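3-oxoacyl-(Acyl-carrier protein) synthase (Burkholderia xenovorans, PDB 4EFI) probably catalyses the condensation of an acyl group with malonyl-[acyl-carrier protein] to give 3-oxoacyl-[acyl-carrier protein], as 3-oxoacyl-(acyl-carrier-protein) synthases of the thiolase fold do. Local coordinates at residues Ala17-Val22 and Leu341-Leu346; Val150-Gly155 and Thr180-Ser185; Tyr264-Phe269 and Leu323-Phe328. One frame throughout, in Å; residues are numbered along the deposited sequence. Where two conformers were deposited one is given.

Contact 1 (Ala17-Val22 and Leu341-Leu346)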
loop_
_atom_site.group_PDB
_atom_site.type_symbol
_atom_site.label_atom_id
_atom_site.label_comp_id
_atom_site.label_asym_id
_atom_site.label_seq_id
_atom_site.Cartn_x
_atom_site.Cartn_y
_atom_site.Cartn_z
ATOM N N ALA A 17 -14.225 10.114 -12.083
ATOM C CA ALA A 17 -12.785 10.184 -11.858
ATOM C C ALA A 17 -12.123 8.902 -12.304
ATOM O O ALA A 17 -12.730 7.835 -12.212
ATOM C CB ALA A 17 -12.489 10.409 -10.379
ATOM N N ARG A 18 -10.882 8.991 -12.767
ATOM C CA ARG A 18 -10.147 7.824 -13.230
ATOM C C ARG A 18 -8.693 7.914 -12.815
ATOM O O ARG A 18 -8.142 9.007 -12.616
ATOM C CB ARG A 18 -10.224 7.696 -14.760
ATOM C CG ARG A 18 -9.628 8.865 -15.525
ATOM C CD ARG A 18 -9.797 8.744 -17.048
ATOM N NE ARG A 18 -8.859 7.797 -17.650
ATOM C CZ ARG A 18 -7.598 8.084 -17.962
ATOM N NH1 ARG A 18 -6.821 7.153 -18.497
ATOM N NH2 ARG A 18 -7.113 9.296 -17.732
ATOM N N ILE A 19 -8.067 6.755 -12.675
ATOM C CA ILE A 19 -6.636 6.683 -12.531
ATOM C C ILE A 19 -6.015 7.055 -13.879
ATOM O O ILE A 19 -6.357 6.478 -14.921
ATOM C CB ILE A 19 -6.175 5.286 -12.093
ATOM C CG1 ILE A 19 -6.725 4.974 -10.704
ATOM C CG2 ILE A 19 -4.661 5.204 -12.110
ATOM C CD1 ILE A 19 -6.478 3.543 -10.236
ATOM N N ALA A 20 -5.092 8.015 -13.854
ATOM C CA ALA A 20 -4.435 8.502 -15.060
ATOM C C ALA A 20 -2.998 7.994 -15.230
ATOM O O ALA A 20 -2.445 8.087 -16.327
ATOM C CB ALA A 20 -4.439 10.030 -15.047
ATOM N N GLY A 21 -2.377 7.485 -14.173
ATOM C CA GLY A 21 -0.999 7.012 -14.236
ATOM C C GLY A 21 -0.535 6.594 -12.864
ATOM O O GLY A 21 -1.107 7.065 -11.861
ATOM N N VAL A 22 0.471 5.727 -12.798
ATOM C CA VAL A 22 1.035 5.275 -11.521
ATOM C C VAL A 22 2.543 5.060 -11.711
ATOM O O VAL A 22 2.963 4.409 -12.667
ATOM C CB VAL A 22 0.443 3.924 -11.056
ATOM C CG1 VAL A 22 0.953 3.564 -9.653
ATOM C CG2 VAL A 22 -1.071 3.909 -11.091
ATOM N N LEU A 341 -12.792 -1.416 -9.931
ATOM C CA LEU A 341 -12.985 -0.435 -10.980
ATOM C C LEU A 341 -12.194 -0.840 -12.236
ATOM O O LEU A 341 -11.285 -1.673 -12.184
ATOM C CB LEU A 341 -12.569 0.976 -10.523
ATOM C CG LEU A 341 -11.075 1.283 -10.462
ATOM C CD1 LEU A 341 -10.857 2.747 -10.121
ATOM C CD2 LEU A 341 -10.338 0.413 -9.473
ATOM N N ALA A 342 -12.562 -0.224 -13.355
ATOM C CA ALA A 342 -11.815 -0.314 -14.604
ATOM C C ALA A 342 -10.659 0.680 -14.595
ATOM O O ALA A 342 -10.800 1.828 -14.154
ATOM C CB ALA A 342 -12.729 -0.059 -15.780
ATOM N N VAL A 343 -9.508 0.247 -15.087
ATOM C CA VAL A 343 -8.316 1.075 -15.156
ATOM C C VAL A 343 -7.627 0.910 -16.508
ATOM O O VAL A 343 -7.398 -0.211 -16.953
ATOM C CB VAL A 343 -7.317 0.679 -14.073
ATOM C CG1 VAL A 343 -6.077 1.544 -14.161
ATOM C CG2 VAL A 343 -7.949 0.747 -12.659
ATOM N N GLY A 344 -7.315 2.016 -17.175
ATOM C CA GLY A 344 -6.542 1.972 -18.398
ATOM C C GLY A 344 -7.394 2.015 -19.656
ATOM O O GLY A 344 -8.630 2.090 -19.593
ATOM N N PRO A 345 -6.746 1.966 -20.819
ATOM C CA PRO A 345 -5.291 1.836 -20.945
ATOM C C PRO A 345 -4.510 3.027 -20.426
ATOM O O PRO A 345 -4.999 4.160 -20.490
ATOM C CB PRO A 345 -5.069 1.684 -22.448
ATOM C CG PRO A 345 -6.289 2.240 -23.092
ATOM C CD PRO A 345 -7.414 2.049 -22.128
ATOM N N LEU A 346 -3.306 2.757 -19.939
ATOM C CA LEU A 346 -2.415 3.778 -19.402
ATOM C C LEU A 346 -1.040 3.624 -20.005
ATOM O O LEU A 346 -0.488 2.523 -20.000
ATOM C CB LEU A 346 -2.272 3.631 -17.884
ATOM C CG LEU A 346 -3.512 3.735 -17.009
ATOM C CD1 LEU A 346 -3.120 3.612 -15.541
ATOM C CD2 LEU A 346 -4.252 5.033 -17.288
HETATM O O HOH W 1 -8.039 4.624 -16.021
HETATM O O HOH W 2 -9.633 4.399 -13.236
#
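Ile-19 and Leu-346 make the tight part of this contact between strand 17-26 and the end of strand 335-343 with the loop that follows it; the two strands lie in different sheets of the thiolase-type fold. Their side chains cross at about a right angle, Ile-19 CG2 resting 4.1 Å from Leu-346 CD1. The other methyl of that leucine, CD2, sits 3.5 Å from the carbonyl oxygen Ile-19 O, so the fork of Leu-346 fits against both the Ile-19 side chain and the backbone of residues 19-21. With CG1 beside the backbone N (chi1 -64°) and the chain then extended, Ile-19 sends CD1 the other way along 341-346, to 4.0 Å from Val-343 CG2 and more loosely toward Leu-341 CD1.

No direct hydrogen bond joins the segments; two waters bridge the gap between the backbones instead. One donates to Ile-19 O at 2.7 Å and accepts from Gly-344 N, the other accepts from Ile-19 N at 2.9 Å and donates to Ala-342 O. Both polar atoms of the Ile-19 backbone are thereby satisfied. The partly solvent-exposed rim is made by Arg-18, whose NH1, in the conformer described, lies 3.5 Å from Leu-346 CD2 as the two side chains slide past each other. Beyond it lies the exposed ring of Pro-345, which follows a cis peptide bond.

Helix 130-143 lies over the apolar side, Leu-135 meeting Ile-19 and Met-139 meeting Leu-341. Strand 176-184 flanks 17-22 through Ala-181 and Glu-183, and strand 323-331 packs against Leu-341 and Val-343.

Contact 2 (Val150-Gly155 and Thr180-Ser185); sequences VLLAVG and TALETS
Val-150 pairs with Leu-182 and Leu-152 with Thr-180 as hydrogen-bonded pairs of two antiparallel strands, with the non-hydrogen-bonded pair Leu-151 and Ala-181 between them. The strand axes approach to 4.8 Å, their directions 156° apart. Each hydrogen-bonded pair is joined by two backbone bonds, among them Leu-152 N to Thr-180 O at 2.8 Å and Val-150 N to Leu-182 O at 3.0 Å. Between these pairs, the CA hydrogens of Leu-151 and Ala-181 make weaker contacts with Thr-180 O and Val-150 O.

On one face stand Val-150, Leu-152, Thr-180 and Leu-182. Leu-152 and Leu-182 belong to different pairs, yet their side chains meet diagonally at about a right angle, CD1 to CD1 at 3.9 Å. Each has CG beside its own backbone N (chi1 -51° and -54°), which leans the two chains toward each other over the sheet. Thr-180 is the polar member of this apolar face: a water 2.7 Å from Thr-180 OG1 also donates to Leu-152 O, and OG1 is hydrogen-bonded to Tyr-131 OH as well. The opposite face carries Leu-151, whose CD2 lies 4.3 Å from Ala-181 CB.

The pair belongs to one of the mixed sheets in the layered alpha/beta architecture of the thiolase-type fold. Helix 130-143 packs on the face of Val-150, Leu-152 and Leu-182 through Leu-135 and Ile-142, and helix 66-81 on the other through Leu-77, so the pair is sandwiched between helices. Within the sheet, strand 90-94 runs parallel to 149-156 on its far side, while strand 17-26 borders 176-184 antiparallel.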
loop_
_atom_site.group_PDB
_atom_site.type_symbol
_atom_site.label_atom_id
_atom_site.label_comp_id
_atom_site.label_asym_id
_atom_site.label_seq_id
_atom_site.Cartn_x
_atom_site.Cartn_y
_atom_site.Cartn_z
ATOM N N VAL A 150 -5.623 15.110 -8.867
ATOM C CA VAL A 150 -5.217 14.725 -7.517
ATOM C C VAL A 150 -4.004 13.811 -7.620
ATOM O O VAL A 150 -3.978 12.908 -8.467
ATOM C CB VAL A 150 -6.351 14.008 -6.751
ATOM C CG1 VAL A 150 -5.879 13.518 -5.384
ATOM C CG2 VAL A 150 -7.557 14.938 -6.601
ATOM N N LEU A 151 -3.010 14.055 -6.771
ATOM C CA LEU A 151 -1.868 13.157 -6.605
ATOM C C LEU A 151 -1.974 12.419 -5.275
ATOM O O LEU A 151 -2.189 13.024 -4.224
ATOM C CB LEU A 151 -0.548 13.939 -6.642
ATOM C CG LEU A 151 -0.246 14.614 -7.984
ATOM C CD1 LEU A 151 1.098 15.320 -7.890
ATOM C CD2 LEU A 151 -0.217 13.601 -9.110
ATOM N N LEU A 152 -1.829 11.090 -5.347
ATOM C CA LEU A 152 -1.790 10.248 -4.174
ATOM C C LEU A 152 -0.382 9.739 -3.996
ATOM O O LEU A 152 0.101 8.922 -4.792
ATOM C CB LEU A 152 -2.746 9.058 -4.296
ATOM C CG LEU A 152 -4.183 9.354 -4.688
ATOM C CD1 LEU A 152 -4.911 8.039 -4.905
ATOM C CD2 LEU A 152 -4.873 10.212 -3.656
ATOM N N ALA A 153 0.274 10.232 -2.956
ATOM C CA ALA A 153 1.636 9.845 -2.617
ATOM C C ALA A 153 1.531 8.802 -1.521
ATOM O O ALA A 153 1.184 9.116 -0.379
ATOM C CB ALA A 153 2.402 11.066 -2.128
ATOM N N VAL A 154 1.747 7.527 -1.856
ATOM C CA VAL A 154 1.496 6.424 -0.949
ATOM C C VAL A 154 2.808 5.649 -0.826
ATOM O O VAL A 154 3.315 5.101 -1.816
ATOM C CB VAL A 154 0.351 5.528 -1.437
ATOM C CG1 VAL A 154 0.116 4.376 -0.434
ATOM C CG2 VAL A 154 -0.903 6.371 -1.650
ATOM N N GLY A 155 3.401 5.650 0.365
ATOM C CA GLY A 155 4.733 5.076 0.494
ATOM C C GLY A 155 5.123 4.859 1.934
ATOM O O GLY A 155 4.511 5.395 2.859
ATOM N N THR A 180 0.280 8.159 -7.591
ATOM C CA THR A 180 -0.846 7.852 -8.467
ATOM C C THR A 180 -1.535 9.150 -8.836
ATOM O O THR A 180 -1.788 10.001 -7.963
ATOM C CB THR A 180 -1.869 6.932 -7.753
ATOM O OG1 THR A 180 -1.243 5.683 -7.437
ATOM C CG2 THR A 180 -3.100 6.651 -8.634
ATOM N N ALA A 181 -1.822 9.327 -10.121
ATOM C CA ALA A 181 -2.533 10.505 -10.629
ATOM C C ALA A 181 -3.980 10.135 -10.837
ATOM O O ALA A 181 -4.276 9.109 -11.444
ATOM C CB ALA A 181 -1.945 10.943 -11.968
ATOM N N LEU A 182 -4.873 10.994 -10.366
ATOM C CA LEU A 182 -6.301 10.877 -10.614
ATOM C C LEU A 182 -6.771 12.106 -11.367
ATOM O O LEU A 182 -6.317 13.204 -11.101
ATOM C CB LEU A 182 -7.100 10.798 -9.312
ATOM C CG LEU A 182 -6.704 9.742 -8.311
ATOM C CD1 LEU A 182 -7.618 9.880 -7.100
ATOM C CD2 LEU A 182 -6.806 8.334 -8.900
ATOM N N GLU A 183 -7.715 11.925 -12.285
ATOM C CA GLU A 183 -8.257 13.039 -13.070
ATOM C C GLU A 183 -9.756 12.885 -13.308
ATOM O O GLU A 183 -10.278 11.780 -13.415
ATOM C CB GLU A 183 -7.545 13.168 -14.434
ATOM C CG GLU A 183 -7.843 14.488 -15.165
ATOM C CD GLU A 183 -6.998 14.728 -16.403
ATOM O OE1 GLU A 183 -6.676 13.751 -17.103
ATOM O OE2 GLU A 183 -6.684 15.911 -16.664
ATOM N N THR A 184 -10.444 14.010 -13.394
ATOM C CA THR A 184 -11.819 14.046 -13.838
ATOM C C THR A 184 -11.955 13.258 -15.159
ATOM O O THR A 184 -11.088 13.332 -16.045
ATOM C CB THR A 184 -12.291 15.538 -13.930
ATOM O OG1 THR A 184 -13.644 15.615 -14.388
ATOM C CG2 THR A 184 -11.396 16.346 -14.824
ATOM N N SER A 185 -13.038 12.479 -15.268
ATOM C CA SER A 185 -13.353 11.656 -16.432
ATOM C C SER A 185 -14.820 11.837 -16.784
ATOM O O SER A 185 -15.644 12.071 -15.904
ATOM C CB SER A 185 -13.061 10.197 -16.124
ATOM O OG SER A 185 -13.914 9.719 -15.111
HETATM O O HOH W 3 0.168 6.074 -5.129
#

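Contact 3 (Tyr264-Phe269 and Leu323-Phe328); sequences YDAFLF and LQLGMF
Phe-269 pairs with Phe-328 at the C-terminal end of strand 266-269, which runs parallel to 323-331 at the edge of the five-stranded mixed sheet of this thiolase-type fold. The strands lie 19° apart, and three backbone bonds join them from Gly-326 N, Leu-268 N and Phe-328 N; the central one, Leu-268 N to Gly-326 O, is 2.8 Å long and almost straight at 178°. Before the strand proper, Asp-265 grips Gln-324 twice: its N donates to Gln-324 O at 2.8 Å, while OD2 accepts from Gln-324 N at 2.9 Å through the anti lone pair.

The side chains of Phe-267 and Phe-328 lie side by side, pointing the same way, ring edges meeting at Phe-267 CD1 and Phe-328 CE2. Phe-328 CD2 sits over one face of the Phe-269 ring, 3.8 Å from Phe-269 CZ, although the two planes are oblique. The other face of the sheet is aliphatic: Leu-268 CD1 touches both Met-327 CG and Leu-325 CD1, and Ala-266 CB meets Leu-325 CD2.

Helix 305-313 packs over this aliphatic side, helix 235-257 over the aromatic one. A salt bridge from OD1 to Arg-317 probably steadies the Asp-265 carboxylate. In the conformer described, the bend of Gln-324 at chi2 brings NE2 near CE2 and CZ of Tyr-264, while CG, anti to the backbone N (chi1 179°), lies over one face of that ring in a CH-pi contact, 3.8 Å from the centroid.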
loop_
_atom_site.group_PDB
_atom_site.type_symbol
_atom_site.label_atom_id
_atom_site.label_comp_id
_atom_site.label_asym_id
_atom_site.label_seq_id
_atom_site.Cartn_x
_atom_site.Cartn_y
_atom_site.Cartn_z
ATOM N N TYR A 264 -12.634 -10.416 -14.217
ATOM C CA TYR A 264 -11.570 -9.561 -13.696
ATOM C C TYR A 264 -10.237 -9.953 -14.317
ATOM O O TYR A 264 -9.961 -11.131 -14.531
ATOM C CB TYR A 264 -11.464 -9.686 -12.183
ATOM C CG TYR A 264 -12.507 -8.866 -11.445
ATOM C CD1 TYR A 264 -13.835 -9.248 -11.416
ATOM C CD2 TYR A 264 -12.150 -7.702 -10.776
ATOM C CE1 TYR A 264 -14.779 -8.501 -10.765
ATOM C CE2 TYR A 264 -13.099 -6.944 -10.116
ATOM C CZ TYR A 264 -14.392 -7.352 -10.110
ATOM O OH TYR A 264 -15.324 -6.576 -9.460
ATOM N N ASP A 265 -9.407 -8.959 -14.587
ATOM C CA ASP A 265 -8.083 -9.201 -15.118
ATOM C C ASP A 265 -7.087 -9.502 -14.016
ATOM O O ASP A 265 -6.111 -10.227 -14.217
ATOM C CB ASP A 265 -7.640 -8.015 -15.977
ATOM C CG ASP A 265 -8.468 -7.899 -17.220
ATOM O OD1 ASP A 265 -8.372 -8.818 -18.066
ATOM O OD2 ASP A 265 -9.293 -6.966 -17.352
ATOM N N ALA A 266 -7.304 -8.937 -12.841
ATOM C CA ALA A 266 -6.434 -9.196 -11.699
ATOM C C ALA A 266 -7.127 -8.834 -10.400
ATOM O O ALA A 266 -7.933 -7.899 -10.345
ATOM C CB ALA A 266 -5.124 -8.430 -11.816
ATOM N N PHE A 267 -6.751 -9.562 -9.353
ATOM C CA PHE A 267 -7.108 -9.283 -7.970
ATOM C C PHE A 267 -5.809 -8.937 -7.253
ATOM O O PHE A 267 -4.948 -9.799 -7.071
ATOM C CB PHE A 267 -7.751 -10.516 -7.332
ATOM C CG PHE A 267 -8.989 -10.999 -8.072
ATOM C CD1 PHE A 267 -10.218 -10.376 -7.906
ATOM C CD2 PHE A 267 -8.905 -12.057 -8.952
ATOM C CE1 PHE A 267 -11.341 -10.831 -8.605
ATOM C CE2 PHE A 267 -10.009 -12.493 -9.638
ATOM C CZ PHE A 267 -11.220 -11.882 -9.472
ATOM N N LEU A 268 -5.677 -7.672 -6.870
ATOM C CA LEU A 268 -4.441 -7.122 -6.320
ATOM C C LEU A 268 -4.556 -7.032 -4.817
ATOM O O LEU A 268 -5.313 -6.194 -4.313
ATOM C CB LEU A 268 -4.226 -5.740 -6.915
ATOM C CG LEU A 268 -4.191 -5.710 -8.439
ATOM C CD1 LEU A 268 -4.325 -4.296 -8.942
ATOM C CD2 LEU A 268 -2.890 -6.326 -8.927
ATOM N N PHE A 269 -3.837 -7.892 -4.108
ATOM C CA PHE A 269 -3.848 -7.909 -2.657
ATOM C C PHE A 269 -2.618 -7.247 -2.100
ATOM O O PHE A 269 -1.520 -7.373 -2.645
ATOM C CB PHE A 269 -3.859 -9.345 -2.134
ATOM C CG PHE A 269 -5.177 -10.050 -2.299
ATOM C CD1 PHE A 269 -5.519 -10.615 -3.512
ATOM C CD2 PHE A 269 -6.082 -10.126 -1.254
ATOM C CE1 PHE A 269 -6.748 -11.264 -3.685
ATOM C CE2 PHE A 269 -7.300 -10.772 -1.418
ATOM C CZ PHE A 269 -7.627 -11.342 -2.641
ATOM N N LEU A 323 -8.306 -2.674 -17.971
ATOM C CA LEU A 323 -8.318 -3.826 -17.078
ATOM C C LEU A 323 -9.389 -3.642 -16.032
ATOM O O LEU A 323 -9.566 -2.550 -15.496
ATOM C CB LEU A 323 -6.974 -3.995 -16.371
ATOM C CG LEU A 323 -5.753 -4.194 -17.284
ATOM C CD1 LEU A 323 -4.543 -4.510 -16.429
ATOM C CD2 LEU A 323 -5.977 -5.300 -18.330
ATOM N N GLN A 324 -10.120 -4.711 -15.757
ATOM C CA GLN A 324 -11.052 -4.771 -14.645
ATOM C C GLN A 324 -10.281 -5.270 -13.445
ATOM O O GLN A 324 -9.794 -6.395 -13.424
ATOM C CB GLN A 324 -12.201 -5.726 -14.960
ATOM C CG GLN A 324 -13.218 -5.875 -13.815
ATOM C CD GLN A 324 -13.975 -4.595 -13.545
ATOM O OE1 GLN A 324 -14.060 -3.727 -14.404
ATOM N NE2 GLN A 324 -14.511 -4.462 -12.335
ATOM N N LEU A 325 -10.135 -4.417 -12.448
ATOM C CA LEU A 325 -9.330 -4.749 -11.290
ATOM C C LEU A 325 -10.090 -4.717 -9.975
ATOM O O LEU A 325 -10.946 -3.849 -9.752
ATOM C CB LEU A 325 -8.185 -3.739 -11.170
ATOM C CG LEU A 325 -7.257 -3.660 -12.396
ATOM C CD1 LEU A 325 -6.234 -2.564 -12.218
ATOM C CD2 LEU A 325 -6.574 -4.981 -12.615
ATOM N N GLY A 326 -9.719 -5.642 -9.091
ATOM C CA GLY A 326 -10.118 -5.590 -7.693
ATOM C C GLY A 326 -8.876 -5.411 -6.849
ATOM O O GLY A 326 -7.829 -5.973 -7.170
ATOM N N MET A 327 -8.971 -4.605 -5.797
ATOM C CA MET A 327 -7.822 -4.272 -4.943
ATOM C C MET A 327 -8.243 -4.477 -3.502
ATOM O O MET A 327 -9.329 -4.059 -3.131
ATOM C CB MET A 327 -7.377 -2.823 -5.137
ATOM C CG MET A 327 -7.064 -2.485 -6.566
ATOM S SD MET A 327 -6.534 -0.788 -6.733
ATOM C CE MET A 327 -6.517 -0.577 -8.516
ATOM N N PHE A 328 -7.415 -5.146 -2.706
ATOM C CA PHE A 328 -7.785 -5.505 -1.334
ATOM C C PHE A 328 -6.621 -5.262 -0.408
ATOM O O PHE A 328 -5.598 -5.919 -0.524
ATOM C CB PHE A 328 -8.218 -6.978 -1.283
ATOM C CG PHE A 328 -9.296 -7.303 -2.265
ATOM C CD1 PHE A 328 -10.615 -6.964 -1.997
ATOM C CD2 PHE A 328 -8.986 -7.847 -3.494
ATOM C CE1 PHE A 328 -11.611 -7.204 -2.922
ATOM C CE2 PHE A 328 -9.983 -8.090 -4.431
ATOM C CZ PHE A 328 -11.295 -7.777 -4.132
#

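All three contacts are largely buried, but contact 1 has a rim at Arg-18 and Pro-345 that reaches solvent, whereas every touching residue of contact 2 is buried. Contacts 2 and 3 each join neighbouring strands within one sheet, antiparallel in the first and parallel in the second, and direct backbone hydrogen bonds join both. Contact 1 spans the two sheets and relies on aliphatic packing and bridging waters. It links the others: 17-22 is bonded to 180-185 through Ala-20 N and Ala-181 O, and 341-346 to 323-328 through Val-343 O and Leu-323 N. Contacts 2 and 3 do not touch; aromatic rings and a carboxylate set contact 3 apart.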